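Local coordinates for putative glucose-6-phosphate 1-epimerase (Salmonella typhimurium, PDB 2HTA), which probably interconverts the alpha and beta anomers of glucose 6-phosphate, acting as a hexose-6-phosphate mutarotase of the aldose 1-epimerase superfamily, at residues 31-36 / 44-49; 165-170 / 295-300; 189-194 / 213-218. All blocks are in the same frame, centred on the assembly; numbering follows the deposited sequence.

All three contacts are antiparallel strand pairings in a chain whose regular structure is mainly beta-strand, as in the galactose mutarotases. Contact 1 comes first along the chain and lies in the N-terminal five-stranded sheet. Contacts 2 and 3 belong to the large nine-stranded sheet; along the chain, contact 3 falls inside the long loop closed by contact 2. Contact 2 pairs strands in the middle of that sheet, and contact 3 forms one of its margins. None touches another: centres lie about 27 Å (1 and 2), 31 Å (2 and 3) and 35 Å (1 and 3) apart. Contacts 2 and 3 each place a side chain within about 9 Å of that of Glu282; contact 1 is remote from the annotated sites.

Contact 1 (31-36 / 44-49); sequences PVLSRR and IVVDHP
Val45 and Arg36 meet at about a right angle on one face of a beta hairpin, whose strands 33-38 and 41-48 are neighbours in the antiparallel N-terminal sheet. The guanidinium of Arg36 lies with one face over Val45 CG1, which stands 3.7 Å from NH2, while Val45 CG2 packs against CD and NE of the arginine. On the face carrying Leu33, Val46 and Ile44, these three make the apolar contact: Leu33 CD2 presses on Val46 CG2 at a tight 3.4 Å, the two side chains running side by side, and also reaches Ile44 CG2. Arg35, on the same face, sends its charged end to Glu27 and Asp42.

Three backbone bonds join the segments. Ser34 and Val45 form a hydrogen-bonded pair, with Ser34 N to Val45 O at 3.0 Å and Val45 N to Ser34 O at 2.9 Å, and Asp47 N donates to Val32 O, a loop carbonyl, at 2.8 Å.

Three partners in its plane, Ser34 OG and two waters, hold the guanidinium, and NH1 adds weak bonds to the carbonyls of Phe21 and Leu23. Ser34 OG, set between its own backbone N and carbonyl carbon (chi1 62°), accepts a nearly straight hydrogen bond (170°) from Arg36 NE at 2.8 Å. One water binds Ser34 OG, Arg36 NH2 and Val45 O together. Farther out, helix 14-22 covers Val45 through Ile20 and Phe21, and strand 130-137 packs on Ile44 and Val46. Lacking a direct salt bridge, Arg36 and Asp47 are joined by the second water, which accepts from Arg36 NH2 and donates to Asp47 OD2 at 2.7 Å.

Contact 2 (165-170 / 295-300); sequences ELEAHG and EKPSRL
Leu166 O is gripped twice, by Leu300 N across the contact at 2.9 Å and by a water that donates to it at 2.8 Å. It belongs to an antiparallel pairing between strands 162-169 and 298-308, neighbours in the large mutarotase sheet, which four backbone bonds knit together through the Leu166-Leu300 and Ala168-Ser298 pairs.

His169, on the same strand as Leu166, is held by a glutamate from each segment: ND1 donates across the contact to Glu295 OE1 at 2.9 Å, and NE2 donates to Glu167 OE1 at 2.7 Å on its own strand. Both oxygens sit near the plane of the imidazole, although Glu295 OE1 is approached from above its carboxylate plane. With a carboxylate at each nitrogen, the ring's rotation is fixed and its protonated form is probably favoured.

Pro297 packs over one face of the ring: its CB is 3.8 Å from the centroid and 12° off the normal, a CH-pi contact. Glu167 OE1 is shared with Arg155 of the adjoining strand 151-158, whose salt bridge helps to hold this acceptor in place. On the sheet face carrying Glu167, Arg299 runs alongside it, and its bent chain (chi3 -81°) brings NH1 to Glu165 OE2 in a long salt bridge of 3.7 Å, the two flat groups nearly perpendicular.

On the other face, Leu166 and Ala168 pack on Trp96 and the Leu300 side chain lies about 8 Å from that of the probable catalytic Glu282. Here Ser298 OG, weakly bonded to the water at Leu166 O, comes within 3.3 Å of Ala168 CB.

Contact 3 (189-194 / 213-218); sequences NVKVSG and DGIQTF
Two glycines with positive phi, Gly194 and Gly214, face each other where this short antiparallel pairing runs out, at the margin of the large mutarotase sheet. Gly194 N is 3.2 Å from Gly214 O, but the angle is too poor for a hydrogen bond; a water steps in instead, accepting from Gly194 N and donating to Asp213 O. An Asx turn shapes this end, with Asp213 OD1 taking the backbone N of Ile215 at 3.0 Å from above the carboxylate plane.

The pairing itself rests on Val192 and Gln216, whose reciprocal bonds, Val192 N to Gln216 O at 2.9 Å and Gln216 N to Val192 O at 2.8 Å, are nearly straight. Beside them Ile215 CG1 packs against Ser193 CB.

Phe218 follows the edge strand and turns its ring back across the contact, with CG beside the backbone N (chi1 -65°), so that CE1 meets Val192 CG2 at 3.7 Å. Val279 and Val281 of strand 278-286 also pack on this pair, and the Phe218 side chain lies about 8 Å from that of Asp223, which by similarity binds substrate. The Gln216 amide, held by Tyr226 and Arg224 at OE1, donates through NE2 to the carbonyl of the next residue, Thr217 O, at 2.9 Å.

Contact 1 (31-36 / 44-49)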
ATOM      1  N   PRO A  31     -24.835  -7.203   2.134  1.00 26.12           N
ATOM      2  CA  PRO A  31     -25.113  -7.262   0.704  1.00 25.64           C
ATOM      3  C   PRO A  31     -23.907  -6.919  -0.192  1.00 25.59           C
ATOM      4  O   PRO A  31     -23.858  -7.363  -1.344  1.00 23.57           O
ATOM      5  CB  PRO A  31     -26.240  -6.197   0.520  1.00 27.18           C
ATOM      6  CG  PRO A  31     -26.894  -6.153   1.888  1.00 28.28           C
ATOM      7  CD  PRO A  31     -25.769  -6.313   2.847  1.00 27.41           C
ATOM      8  N   VAL A  32     -22.928  -6.142   0.310  1.00 23.74           N
ATOM      9  CA  VAL A  32     -21.815  -5.781  -0.557  1.00 22.93           C
ATOM     10  C   VAL A  32     -20.483  -6.446  -0.206  1.00 22.47           C
ATOM     11  O   VAL A  32     -19.561  -6.373  -0.988  1.00 23.48           O
ATOM     12  CB  VAL A  32     -21.626  -4.265  -0.677  1.00 23.84           C
ATOM     13  CG1 VAL A  32     -22.957  -3.606  -1.119  1.00 22.86           C
ATOM     14  CG2 VAL A  32     -21.189  -3.737   0.663  1.00 22.07           C
ATOM     15  N   LEU A  33     -20.410  -7.053   0.969  1.00 22.02           N
ATOM     16  CA  LEU A  33     -19.168  -7.600   1.529  1.00 21.40           C
ATOM     17  C   LEU A  33     -19.286  -9.094   1.584  1.00 20.51           C
ATOM     18  O   LEU A  33     -20.226  -9.631   2.171  1.00 20.68           O
ATOM     19  CB  LEU A  33     -18.979  -7.121   2.952  1.00 22.20           C
ATOM     20  CG  LEU A  33     -18.291  -5.780   3.231  1.00 24.58           C
ATOM     21  CD1 LEU A  33     -18.255  -5.540   4.762  1.00 24.70           C
ATOM     22  CD2 LEU A  33     -16.912  -5.703   2.589  1.00 23.28           C
ATOM     23  N   SER A  34     -18.290  -9.777   1.034  1.00 19.18           N
ATOM     24  CA  SER A  34     -18.249 -11.231   1.081  1.00 19.87           C
ATOM     25  C   SER A  34     -16.844 -11.666   1.415  1.00 20.39           C
ATOM     26  O   SER A  34     -15.896 -10.913   1.190  1.00 20.50           O
ATOM     27  CB  SER A  34     -18.652 -11.825  -0.282  1.00 19.48           C
ATOM     28  OG  SER A  34     -17.736 -11.439  -1.335  1.00 21.04           O
ATOM     29  N   ARG A  35     -16.731 -12.838   2.025  1.00 21.54           N
ATOM     30  CA  ARG A  35     -15.459 -13.556   2.065  1.00 20.60           C
ATOM     31  C   ARG A  35     -15.308 -14.604   0.940  1.00 21.29           C
ATOM     32  O   ARG A  35     -16.253 -15.376   0.623  1.00 21.62           O
ATOM     33  CB  ARG A  35     -15.222 -14.239   3.404  1.00 22.77           C
ATOM     34  CG  ARG A  35     -13.937 -15.133   3.287  1.00 23.54           C
ATOM     35  CD  ARG A  35     -13.452 -15.753   4.552  1.00 33.12           C
ATOM     36  NE  ARG A  35     -14.336 -16.768   5.153  1.00 32.10           N
ATOM     37  CZ  ARG A  35     -14.224 -18.093   5.044  1.00 28.84           C
ATOM     38  NH1 ARG A  35     -13.297 -18.683   4.288  1.00 25.11           N
ATOM     39  NH2 ARG A  35     -15.119 -18.838   5.706  1.00 28.53           N
ATOM     40  N   ARG A  36     -14.126 -14.626   0.317  1.00 19.70           N
ATOM     41  CA  ARG A  36     -13.832 -15.566  -0.762  1.00 20.64           C
ATOM     42  C   ARG A  36     -12.439 -16.076  -0.461  1.00 21.02           C
ATOM     43  O   ARG A  36     -11.834 -15.677   0.545  1.00 20.44           O
ATOM     44  CB  ARG A  36     -13.884 -14.838  -2.113  1.00 21.16           C
ATOM     45  CG  ARG A  36     -15.116 -13.925  -2.184  1.00 19.90           C
ATOM     46  CD  ARG A  36     -15.512 -13.553  -3.613  1.00 19.48           C
ATOM     47  NE  ARG A  36     -16.501 -12.472  -3.628  1.00 18.65           N
ATOM     48  CZ  ARG A  36     -16.960 -11.953  -4.747  1.00 23.59           C
ATOM     49  NH1 ARG A  36     -16.564 -12.498  -5.892  1.00 21.12           N
ATOM     50  NH2 ARG A  36     -17.831 -10.921  -4.735  1.00 23.22           N
ATOM     51  N   ILE A  44     -11.516 -10.474   1.584  1.00 19.21           N
ATOM     52  CA  ILE A  44     -12.738  -9.720   1.806  1.00 20.51           C
ATOM     53  C   ILE A  44     -12.970  -8.858   0.568  1.00 20.51           C
ATOM     54  O   ILE A  44     -12.126  -8.048   0.181  1.00 19.56           O
ATOM     55  CB  ILE A  44     -12.656  -8.834   3.080  1.00 21.07           C
ATOM     56  CG1 ILE A  44     -12.257  -9.674   4.334  1.00 21.55           C
ATOM     57  CG2 ILE A  44     -13.954  -8.011   3.216  1.00 21.88           C
ATOM     58  CD1 ILE A  44     -13.303 -10.769   4.756  1.00 23.46           C
ATOM     59  N   VAL A  45     -14.124  -9.065  -0.074  1.00 20.99           N
ATOM     60  CA  VAL A  45     -14.386  -8.459  -1.349  1.00 20.45           C
ATOM     61  C   VAL A  45     -15.596  -7.511  -1.219  1.00 20.04           C
ATOM     62  O   VAL A  45     -16.643  -7.915  -0.733  1.00 19.28           O
ATOM     63  CB  VAL A  45     -14.646  -9.515  -2.464  1.00 20.45           C
ATOM     64  CG1 VAL A  45     -14.991  -8.812  -3.760  1.00 17.98           C
ATOM     65  CG2 VAL A  45     -13.409 -10.472  -2.659  1.00 20.26           C
ATOM     66  N   VAL A  46     -15.398  -6.262  -1.630  1.00 20.95           N
ATOM     67  CA  VAL A  46     -16.413  -5.231  -1.623  1.00 20.50           C
ATOM     68  C   VAL A  46     -16.921  -5.115  -3.068  1.00 21.29           C
ATOM     69  O   VAL A  46     -16.198  -4.720  -3.988  1.00 20.53           O
ATOM     70  CB  VAL A  46     -15.818  -3.837  -1.194  1.00 21.64           C
ATOM     71  CG1 VAL A  46     -16.902  -2.701  -1.295  1.00 17.91           C
ATOM     72  CG2 VAL A  46     -15.226  -3.882   0.226  1.00 20.34           C
ATOM     73  N   ASP A  47     -18.184  -5.462  -3.284  1.00 22.47           N
ATOM     74  CA  ASP A  47     -18.739  -5.277  -4.609  1.00 23.15           C
ATOM     75  C   ASP A  47     -19.985  -4.393  -4.376  1.00 23.52           C
ATOM     76  O   ASP A  47     -21.079  -4.898  -4.067  1.00 21.83           O
ATOM     77  CB  ASP A  47     -19.119  -6.650  -5.177  1.00 23.81           C
ATOM     78  CG  ASP A  47     -19.695  -6.571  -6.599  1.00 29.29           C
ATOM     79  OD1 ASP A  47     -20.034  -5.472  -7.094  1.00 27.60           O
ATOM     80  OD2 ASP A  47     -19.833  -7.642  -7.236  1.00 32.10           O
ATOM     81  N   HIS A  48     -19.779  -3.076  -4.441  1.00 23.35           N
ATOM     82  CA  HIS A  48     -20.800  -2.105  -4.049  1.00 23.11           C
ATOM     83  C   HIS A  48     -21.123  -1.316  -5.312  1.00 23.38           C
ATOM     84  O   HIS A  48     -20.268  -1.200  -6.198  1.00 22.82           O
ATOM     85  CB  HIS A  48     -20.134  -1.213  -2.963  1.00 23.54           C
ATOM     86  CG  HIS A  48     -20.963  -0.076  -2.464  1.00 23.67           C
ATOM     87  ND1 HIS A  48     -21.099   1.115  -3.150  1.00 22.31           N
ATOM     88  CD2 HIS A  48     -21.608   0.091  -1.293  1.00 22.67           C
ATOM     89  CE1 HIS A  48     -21.817   1.951  -2.425  1.00 18.71           C
ATOM     90  NE2 HIS A  48     -22.156   1.346  -1.300  1.00 22.91           N
ATOM     91  N   PRO A  49     -22.348  -0.732  -5.407  1.00 23.67           N
ATOM     92  CA  PRO A  49     -22.676   0.034  -6.632  1.00 24.41           C
ATOM     93  C   PRO A  49     -21.727   1.189  -6.998  1.00 24.00           C
ATOM     94  O   PRO A  49     -21.579   1.520  -8.193  1.00 23.34           O
ATOM     95  CB  PRO A  49     -24.065   0.587  -6.309  1.00 25.01           C
ATOM     96  CG  PRO A  49     -24.665  -0.466  -5.453  1.00 26.57           C
ATOM     97  CD  PRO A  49     -23.497  -0.759  -4.495  1.00 23.37           C
TER
HETATM   98  O   HOH W   1     -18.655  -9.108  -2.318  1.00 17.95           O
HETATM   99  O   HOH W   2     -18.516 -10.046  -7.267  1.00 30.16           O

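Contact 2 (165-170 / 295-300)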
ATOM      1  N   GLU A 165      -5.862   4.315   7.181  1.00 17.33           N
ATOM      2  CA  GLU A 165      -5.266   4.858   8.403  1.00 17.77           C
ATOM      3  C   GLU A 165      -4.716   3.694   9.225  1.00 18.17           C
ATOM      4  O   GLU A 165      -5.449   2.759   9.560  1.00 19.57           O
ATOM      5  CB  GLU A 165      -6.324   5.620   9.197  1.00 19.20           C
ATOM      6  CG  GLU A 165      -5.836   6.161  10.587  1.00 20.56           C
ATOM      7  CD  GLU A 165      -6.987   6.736  11.421  1.00 28.36           C
ATOM      8  OE1 GLU A 165      -7.912   5.980  11.805  1.00 30.07           O
ATOM      9  OE2 GLU A 165      -6.973   7.955  11.684  1.00 30.03           O
ATOM     10  N   LEU A 166      -3.425   3.731   9.497  1.00 17.73           N
ATOM     11  CA  LEU A 166      -2.754   2.768  10.363  1.00 18.36           C
ATOM     12  C   LEU A 166      -2.490   3.329  11.773  1.00 19.74           C
ATOM     13  O   LEU A 166      -1.916   4.403  11.928  1.00 20.80           O
ATOM     14  CB  LEU A 166      -1.425   2.375   9.714  1.00 18.83           C
ATOM     15  CG  LEU A 166      -0.677   1.297  10.505  1.00 18.93           C
ATOM     16  CD1 LEU A 166      -1.362  -0.089  10.420  1.00 19.75           C
ATOM     17  CD2 LEU A 166       0.784   1.247  10.014  1.00 20.68           C
ATOM     18  N   GLU A 167      -2.835   2.574  12.810  1.00 19.28           N
ATOM     19  CA  GLU A 167      -2.732   3.074  14.190  1.00 20.35           C
ATOM     20  C   GLU A 167      -2.153   1.949  15.054  1.00 20.56           C
ATOM     21  O   GLU A 167      -2.685   0.820  15.057  1.00 20.15           O
ATOM     22  CB  GLU A 167      -4.140   3.430  14.678  1.00 20.45           C
ATOM     23  CG  GLU A 167      -4.220   3.861  16.102  1.00 24.00           C
ATOM     24  CD  GLU A 167      -5.685   4.270  16.459  1.00 31.92           C
ATOM     25  OE1 GLU A 167      -6.460   3.478  17.087  1.00 27.63           O
ATOM     26  OE2 GLU A 167      -6.040   5.391  16.050  1.00 31.21           O
ATOM     27  N   ALA A 168      -1.045   2.242  15.716  1.00 19.29           N
ATOM     28  CA  ALA A 168      -0.304   1.216  16.490  1.00 20.34           C
ATOM     29  C   ALA A 168      -0.367   1.564  17.980  1.00 21.01           C
ATOM     30  O   ALA A 168       0.029   2.672  18.397  1.00 22.80           O
ATOM     31  CB  ALA A 168       1.144   1.133  16.018  1.00 19.61           C
ATOM     32  N   HIS A 169      -0.896   0.647  18.775  1.00 19.94           N
ATOM     33  CA  HIS A 169      -1.020   0.841  20.219  1.00 20.94           C
ATOM     34  C   HIS A 169       0.052   0.014  20.923  1.00 19.98           C
ATOM     35  O   HIS A 169       0.170  -1.191  20.693  1.00 19.95           O
ATOM     36  CB  HIS A 169      -2.388   0.367  20.705  1.00 20.64           C
ATOM     37  CG  HIS A 169      -3.518   1.178  20.151  1.00 21.22           C
ATOM     38  ND1 HIS A 169      -4.181   2.139  20.887  1.00 27.05           N
ATOM     39  CD2 HIS A 169      -4.111   1.155  18.937  1.00 24.10           C
ATOM     40  CE1 HIS A 169      -5.134   2.683  20.142  1.00 25.20           C
ATOM     41  NE2 HIS A 169      -5.112   2.103  18.957  1.00 24.80           N
ATOM     42  N   GLY A 170       0.763   0.642  21.834  1.00 21.70           N
ATOM     43  CA  GLY A 170       1.850  -0.087  22.570  1.00 22.28           C
ATOM     44  C   GLY A 170       2.872   0.915  23.082  1.00 24.32           C
ATOM     45  O   GLY A 170       2.607   2.128  23.076  1.00 24.26           O
ATOM     46  N   GLU A 295      -0.783   6.264  26.704  1.00 47.74           N
ATOM     47  CA  GLU A 295      -1.327   5.913  25.413  1.00 46.17           C
ATOM     48  C   GLU A 295      -1.623   7.173  24.549  1.00 45.36           C
ATOM     49  O   GLU A 295      -2.594   7.907  24.786  1.00 46.63           O
ATOM     50  CB  GLU A 295      -2.583   5.074  25.561  1.00 46.66           C
ATOM     51  CG  GLU A 295      -3.310   4.670  24.242  1.00 48.05           C
ATOM     52  CD  GLU A 295      -2.888   3.299  23.711  1.00 50.11           C
ATOM     53  OE1 GLU A 295      -3.715   2.343  23.735  1.00 47.11           O
ATOM     54  OE2 GLU A 295      -1.708   3.160  23.295  1.00 53.03           O
ATOM     55  N   LYS A 296      -0.719   7.424  23.603  1.00 41.67           N
ATOM     56  CA  LYS A 296      -0.925   8.216  22.404  1.00 36.86           C
ATOM     57  C   LYS A 296      -0.392   7.256  21.298  1.00 33.90           C
ATOM     58  O   LYS A 296       0.815   7.206  21.012  1.00 33.83           O
ATOM     59  N   PRO A 297      -1.297   6.482  20.679  1.00 31.68           N
ATOM     60  CA  PRO A 297      -0.872   5.523  19.680  1.00 28.90           C
ATOM     61  C   PRO A 297      -0.242   6.247  18.472  1.00 27.60           C
ATOM     62  O   PRO A 297      -0.542   7.419  18.236  1.00 27.68           O
ATOM     63  CB  PRO A 297      -2.191   4.863  19.269  1.00 28.54           C
ATOM     64  CG  PRO A 297      -3.212   5.862  19.544  1.00 31.80           C
ATOM     65  CD  PRO A 297      -2.763   6.510  20.821  1.00 30.33           C
ATOM     66  N   SER A 298       0.579   5.573  17.683  1.00 25.69           N
ATOM     67  CA  SER A 298       1.085   6.235  16.477  1.00 25.87           C
ATOM     68  C   SER A 298       0.053   6.119  15.373  1.00 26.82           C
ATOM     69  O   SER A 298      -0.826   5.197  15.403  1.00 24.69           O
ATOM     70  CB  SER A 298       2.394   5.632  16.025  1.00 26.59           C
ATOM     71  OG  SER A 298       2.201   4.244  15.844  1.00 29.42           O
ATOM     72  N   ARG A 299       0.143   7.028  14.399  1.00 23.78           N
ATOM     73  CA  ARG A 299      -0.775   6.964  13.293  1.00 23.61           C
ATOM     74  C   ARG A 299      -0.015   7.282  12.018  1.00 21.35           C
ATOM     75  O   ARG A 299       0.943   8.056  12.029  1.00 22.00           O
ATOM     76  CB  ARG A 299      -1.941   7.966  13.500  1.00 23.98           C
ATOM     77  CG  ARG A 299      -2.820   7.619  14.714  1.00 30.38           C
ATOM     78  CD  ARG A 299      -4.182   8.325  14.678  1.00 37.50           C
ATOM     79  NE  ARG A 299      -4.073   9.697  15.157  1.00 43.00           N
ATOM     80  CZ  ARG A 299      -4.408  10.769  14.433  1.00 45.46           C
ATOM     81  NH1 ARG A 299      -4.896  10.597  13.210  1.00 48.52           N
ATOM     82  NH2 ARG A 299      -4.297  12.009  14.937  1.00 46.32           N
ATOM     83  N   LEU A 300      -0.438   6.672  10.908  1.00 20.56           N
ATOM     84  CA  LEU A 300       0.056   7.022   9.581  1.00 18.68           C
ATOM     85  C   LEU A 300      -1.167   6.850   8.633  1.00 18.20           C
ATOM     86  O   LEU A 300      -1.934   5.869   8.774  1.00 17.11           O
ATOM     87  CB  LEU A 300       1.117   6.017   9.173  1.00 19.43           C
ATOM     88  CG  LEU A 300       2.014   6.285   7.958  1.00 19.45           C
ATOM     89  CD1 LEU A 300       2.864   7.591   8.150  1.00 17.54           C
ATOM     90  CD2 LEU A 300       2.884   5.050   7.674  1.00 19.24           C
TER
HETATM   91  O   HOH W   3       0.675   3.790  12.920  1.00 31.66           O

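Contact 3 (189-194 / 213-218)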
ATOM      1  N   ASN A 189       5.793   7.586 -19.426  1.00 28.09           N
ATOM      2  CA  ASN A 189       5.353   8.979 -19.462  1.00 28.52           C
ATOM      3  C   ASN A 189       4.930   9.553 -18.104  1.00 27.54           C
ATOM      4  O   ASN A 189       4.524  10.725 -18.026  1.00 28.17           O
ATOM      5  CB  ASN A 189       4.252   9.246 -20.500  1.00 28.77           C
ATOM      6  CG  ASN A 189       2.985   8.490 -20.216  1.00 33.24           C
ATOM      7  OD1 ASN A 189       2.393   8.592 -19.116  1.00 36.40           O
ATOM      8  ND2 ASN A 189       2.542   7.723 -21.205  1.00 33.03           N
ATOM      9  N   VAL A 190       5.002   8.734 -17.059  1.00 24.92           N
ATOM     10  CA  VAL A 190       4.474   9.155 -15.753  1.00 23.54           C
ATOM     11  C   VAL A 190       5.387  10.213 -15.158  1.00 22.83           C
ATOM     12  O   VAL A 190       6.591  10.101 -15.241  1.00 23.16           O
ATOM     13  CB  VAL A 190       4.343   7.942 -14.795  1.00 22.53           C
ATOM     14  CG1 VAL A 190       4.097   8.423 -13.358  1.00 23.59           C
ATOM     15  CG2 VAL A 190       3.210   7.074 -15.265  1.00 23.19           C
ATOM     16  N   LYS A 191       4.809  11.275 -14.619  1.00 23.68           N
ATOM     17  CA  LYS A 191       5.534  12.102 -13.677  1.00 23.58           C
ATOM     18  C   LYS A 191       4.723  12.284 -12.399  1.00 22.49           C
ATOM     19  O   LYS A 191       3.447  12.276 -12.400  1.00 20.51           O
ATOM     20  CB  LYS A 191       5.957  13.433 -14.288  1.00 26.53           C
ATOM     21  CG  LYS A 191       4.778  14.271 -14.722  1.00 27.58           C
ATOM     22  CD  LYS A 191       5.199  15.364 -15.754  1.00 33.81           C
ATOM     23  CE  LYS A 191       3.934  16.126 -16.207  1.00 37.54           C
ATOM     24  NZ  LYS A 191       4.179  17.431 -16.975  1.00 37.14           N
ATOM     25  N   VAL A 192       5.449  12.440 -11.295  1.00 19.40           N
ATOM     26  CA  VAL A 192       4.811  12.700 -10.002  1.00 19.46           C
ATOM     27  C   VAL A 192       5.283  14.056  -9.512  1.00 19.74           C
ATOM     28  O   VAL A 192       6.488  14.315  -9.476  1.00 20.19           O
ATOM     29  CB  VAL A 192       5.152  11.584  -8.974  1.00 19.33           C
ATOM     30  CG1 VAL A 192       4.472  11.872  -7.605  1.00 17.56           C
ATOM     31  CG2 VAL A 192       4.693  10.222  -9.538  1.00 19.68           C
ATOM     32  N   SER A 193       4.340  14.920  -9.148  1.00 18.81           N
ATOM     33  CA  SER A 193       4.679  16.251  -8.643  1.00 18.90           C
ATOM     34  C   SER A 193       4.327  16.317  -7.167  1.00 17.02           C
ATOM     35  O   SER A 193       3.724  15.363  -6.627  1.00 17.63           O
ATOM     36  CB  SER A 193       3.910  17.335  -9.444  1.00 19.10           C
ATOM     37  OG  SER A 193       2.535  17.095  -9.367  1.00 20.00           O
ATOM     38  N   GLY A 194       4.651  17.450  -6.532  1.00 15.88           N
ATOM     39  CA  GLY A 194       4.339  17.700  -5.152  1.00 15.13           C
ATOM     40  C   GLY A 194       5.362  17.044  -4.236  1.00 16.84           C
ATOM     41  O   GLY A 194       5.153  16.956  -3.037  1.00 17.11           O
ATOM     42  N   ASP A 213      11.749  21.659  -8.598  1.00 21.25           N
ATOM     43  CA  ASP A 213      10.331  21.836  -8.963  1.00 22.37           C
ATOM     44  C   ASP A 213       9.385  20.785  -8.376  1.00 21.52           C
ATOM     45  O   ASP A 213       8.172  20.820  -8.670  1.00 19.84           O
ATOM     46  CB  ASP A 213      10.216  21.782 -10.494  1.00 22.64           C
ATOM     47  CG  ASP A 213      10.785  20.466 -11.086  1.00 24.24           C
ATOM     48  OD1 ASP A 213      11.221  19.521 -10.365  1.00 25.17           O
ATOM     49  OD2 ASP A 213      10.823  20.347 -12.323  1.00 30.24           O
ATOM     50  N   GLY A 214       9.937  19.857  -7.590  1.00 20.42           N
ATOM     51  CA  GLY A 214       9.151  18.804  -6.937  1.00 20.77           C
ATOM     52  C   GLY A 214       8.603  17.754  -7.874  1.00 19.94           C
ATOM     53  O   GLY A 214       7.690  17.025  -7.523  1.00 18.99           O
ATOM     54  N   ILE A 215       9.175  17.673  -9.066  1.00 20.27           N
ATOM     55  CA  ILE A 215       8.664  16.759 -10.103  1.00 20.11           C
ATOM     56  C   ILE A 215       9.624  15.631 -10.417  1.00 20.19           C
ATOM     57  O   ILE A 215      10.788  15.893 -10.794  1.00 21.49           O
ATOM     58  CB  ILE A 215       8.331  17.513 -11.400  1.00 20.84           C
ATOM     59  CG1 ILE A 215       7.117  18.452 -11.157  1.00 19.50           C
ATOM     60  CG2 ILE A 215       8.061  16.467 -12.595  1.00 21.51           C
ATOM     61  CD1 ILE A 215       6.905  19.404 -12.299  1.00 22.86           C
ATOM     62  N   GLN A 216       9.148  14.393 -10.268  1.00 19.53           N
ATOM     63  CA  GLN A 216       9.956  13.182 -10.548  1.00 20.65           C
ATOM     64  C   GLN A 216       9.441  12.419 -11.752  1.00 20.81           C
ATOM     65  O   GLN A 216       8.244  12.126 -11.849  1.00 22.21           O
ATOM     66  CB  GLN A 216       9.989  12.245  -9.310  1.00 20.64           C
ATOM     67  CG  GLN A 216      10.851  11.024  -9.487  1.00 20.05           C
ATOM     68  CD  GLN A 216      12.323  11.391  -9.468  1.00 20.05           C
ATOM     69  OE1 GLN A 216      12.804  12.058  -8.530  1.00 20.14           O
ATOM     70  NE2 GLN A 216      13.043  10.966 -10.497  1.00 21.25           N
ATOM     71  N   THR A 217      10.350  12.044 -12.651  1.00 22.35           N
ATOM     72  CA  THR A 217      10.054  11.089 -13.730  1.00 21.58           C
ATOM     73  C   THR A 217      10.773   9.751 -13.467  1.00 22.91           C
ATOM     74  O   THR A 217      11.681   9.675 -12.647  1.00 22.94           O
ATOM     75  CB  THR A 217      10.516  11.604 -15.130  1.00 21.90           C
ATOM     76  OG1 THR A 217      11.899  11.965 -15.115  1.00 25.52           O
ATOM     77  CG2 THR A 217       9.663  12.828 -15.613  1.00 22.69           C
ATOM     78  N   PHE A 218      10.382   8.718 -14.191  1.00 22.59           N
ATOM     79  CA  PHE A 218      10.730   7.357 -13.875  1.00 22.78           C
ATOM     80  C   PHE A 218      11.191   6.727 -15.158  1.00 24.20           C
ATOM     81  O   PHE A 218      10.555   5.802 -15.642  1.00 25.41           O
ATOM     82  CB  PHE A 218       9.529   6.596 -13.276  1.00 21.36           C
ATOM     83  CG  PHE A 218       9.101   7.148 -11.933  1.00 23.59           C
ATOM     84  CD1 PHE A 218       8.325   8.304 -11.853  1.00 23.24           C
ATOM     85  CD2 PHE A 218       9.558   6.562 -10.751  1.00 23.65           C
ATOM     86  CE1 PHE A 218       7.986   8.859 -10.567  1.00 22.94           C
ATOM     87  CE2 PHE A 218       9.198   7.110  -9.478  1.00 22.51           C
ATOM     88  CZ  PHE A 218       8.437   8.247  -9.414  1.00 23.79           C
TER
HETATM   89  O   HOH W   4       8.464   8.716 -16.362  1.00 26.59           O
HETATM   90  O   HOH W   5       5.721  19.976  -7.597  1.00 20.00           O